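Local atomic coordinates of MamA (Candidatus Magnetobacterium bavaricum, PDB entry 3VTX), a protein that is built from tetratricopeptide repeats, helical hairpins stacked into a curved superhelix of the kind that commonly serves as a scaffold for protein-protein interactions. Residues A[60-65]-A[76-81]. Numbering follows the deposited sequence.
Sequences ESLKKF and YYILGS
Leu62 of helix 55-68 reaches across to Ile78 and Leu79 of helix 73-85, and these three aliphatic side chains make up the tight part of the contact. The CD1 methyl of Leu62 comes to 3.6 Å from CG2 of Ile78, the two side chains crossing at about a right angle. The same methyl lies 4.0 Å from the backbone N of Leu79, so one branch of Leu62 rests on the helix backbone as well as on a neighbouring side chain. Leu79 answers in the reverse direction: with CG anti to its own N (chi1 176°), its CD1 extends to the base of Leu62, 4.1 Å from CB. The axes of segments 60-65 and 76-81 come within 9.8 Å and run at 138° to each other, roughly antiparallel; the CA atoms of Leu62 and Leu79, 6.1 Å apart, are the nearest pair between the segments.

Toward solvent the packing thins. The exposed Lys63 lends only the aliphatic start of its chain, CG standing 4.5 Å from CD1 of Leu79, while its amino end leads away from helix 73-85. On the side of helix 73-85 turned from Leu62, Ser81 OG donates to Tyr77 O at 2.9 Å, and both side chains touch Lys112 of helix 107-119.

Helix 39-51 extends the apolar layer through Met50, which touches Ile78, and Leu79 also meets Ile59 and Val66 of helix 55-68. Consecutive antiparallel helices packed side by side, the second within a tetratricopeptide repeat, are the arrangement of the tetratricopeptide-repeat superhelix.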
# COMPACT_ATOMS: atom_id res chain seq x y z
N GLU A 60 -12.32 8.87 3.66
CA GLU A 60 -12.96 10.05 4.24
C GLU A 60 -12.05 10.68 5.29
O GLU A 60 -11.87 11.90 5.29
CB GLU A 60 -14.35 9.70 4.86
CG GLU A 60 -15.31 9.10 3.78
CD GLU A 60 -16.73 8.71 4.28
OE1 GLU A 60 -16.98 8.75 5.49
OE2 GLU A 60 -17.61 8.33 3.44
N SER A 61 -11.42 9.88 6.17
CA SER A 61 -10.48 10.37 7.16
C SER A 61 -9.13 10.76 6.59
O SER A 61 -8.53 11.72 7.02
CB SER A 61 -10.25 9.44 8.35
OG SER A 61 -11.41 9.41 9.15
N LEU A 62 -8.61 9.96 5.68
CA LEU A 62 -7.29 10.19 5.12
C LEU A 62 -7.35 11.49 4.26
O LEU A 62 -6.34 12.23 4.21
CB LEU A 62 -6.87 9.01 4.23
CG LEU A 62 -6.61 7.72 5.05
CD1 LEU A 62 -6.63 6.45 4.13
CD2 LEU A 62 -5.29 7.85 5.70
N LYS A 63 -8.44 11.77 3.55
CA LYS A 63 -8.59 13.05 2.81
C LYS A 63 -8.46 14.26 3.76
O LYS A 63 -7.74 15.26 3.44
CB LYS A 63 -9.92 13.16 1.99
CG LYS A 63 -9.84 12.34 0.67
CD LYS A 63 -11.24 12.34 0.03
CE LYS A 63 -11.30 11.76 -1.40
NZ LYS A 63 -12.83 11.81 -1.84
N LYS A 64 -9.13 14.18 4.90
CA LYS A 64 -9.08 15.25 5.93
C LYS A 64 -7.67 15.36 6.51
O LYS A 64 -7.16 16.48 6.66
CB LYS A 64 -10.07 15.01 7.04
CG LYS A 64 -11.49 15.10 6.61
CD LYS A 64 -12.36 14.69 7.81
CE LYS A 64 -13.86 14.51 7.51
NZ LYS A 64 -14.28 15.58 6.58
N PHE A 65 -7.00 14.23 6.77
CA PHE A 65 -5.65 14.23 7.24
C PHE A 65 -4.74 15.04 6.29
O PHE A 65 -3.92 15.85 6.75
CB PHE A 65 -5.12 12.81 7.39
CG PHE A 65 -3.71 12.69 7.87
CD1 PHE A 65 -2.64 12.93 7.01
CD2 PHE A 65 -3.45 12.32 9.14
CE1 PHE A 65 -1.32 12.78 7.51
CE2 PHE A 65 -2.15 12.22 9.66
CZ PHE A 65 -1.09 12.44 8.80
N TYR A 76 -0.13 9.13 2.64
CA TYR A 76 -0.27 9.13 1.22
C TYR A 76 -0.30 7.71 0.63
O TYR A 76 -1.06 7.46 -0.32
CB TYR A 76 0.77 10.04 0.57
CG TYR A 76 0.44 11.51 0.63
CD1 TYR A 76 -0.64 12.01 -0.08
CD2 TYR A 76 1.24 12.41 1.36
CE1 TYR A 76 -0.94 13.37 -0.02
CE2 TYR A 76 0.95 13.76 1.39
CZ TYR A 76 -0.10 14.23 0.70
OH TYR A 76 -0.40 15.61 0.69
N TYR A 77 0.55 6.82 1.15
CA TYR A 77 0.59 5.46 0.68
C TYR A 77 -0.77 4.81 0.94
O TYR A 77 -1.27 4.08 0.10
CB TYR A 77 1.73 4.67 1.39
CG TYR A 77 1.65 3.16 1.12
CD1 TYR A 77 1.92 2.62 -0.17
CD2 TYR A 77 1.24 2.29 2.13
CE1 TYR A 77 1.83 1.28 -0.35
CE2 TYR A 77 1.12 0.89 1.91
CZ TYR A 77 1.40 0.45 0.65
OH TYR A 77 1.29 -0.90 0.34
N ILE A 78 -1.31 4.99 2.14
CA ILE A 78 -2.55 4.34 2.51
C ILE A 78 -3.67 4.95 1.70
O ILE A 78 -4.48 4.22 1.16
CB ILE A 78 -2.85 4.40 4.00
CG1 ILE A 78 -1.73 3.71 4.81
CG2 ILE A 78 -4.26 3.79 4.24
CD1 ILE A 78 -1.78 3.94 6.38
N LEU A 79 -3.66 6.26 1.53
CA LEU A 79 -4.66 6.96 0.73
C LEU A 79 -4.58 6.49 -0.70
O LEU A 79 -5.57 6.20 -1.32
CB LEU A 79 -4.42 8.48 0.77
CG LEU A 79 -5.35 9.37 -0.12
CD1 LEU A 79 -6.83 9.07 0.18
CD2 LEU A 79 -5.03 10.91 0.07
N GLY A 80 -3.38 6.42 -1.23
CA GLY A 80 -3.30 5.96 -2.64
C GLY A 80 -3.66 4.49 -2.84
O GLY A 80 -4.35 4.14 -3.79
N SER A 81 -3.22 3.65 -1.92
CA SER A 81 -3.65 2.23 -1.89
C SER A 81 -5.17 2.07 -1.83
O SER A 81 -5.77 1.27 -2.56
CB SER A 81 -2.96 1.46 -0.75
OG SER A 81 -1.56 1.37 -0.90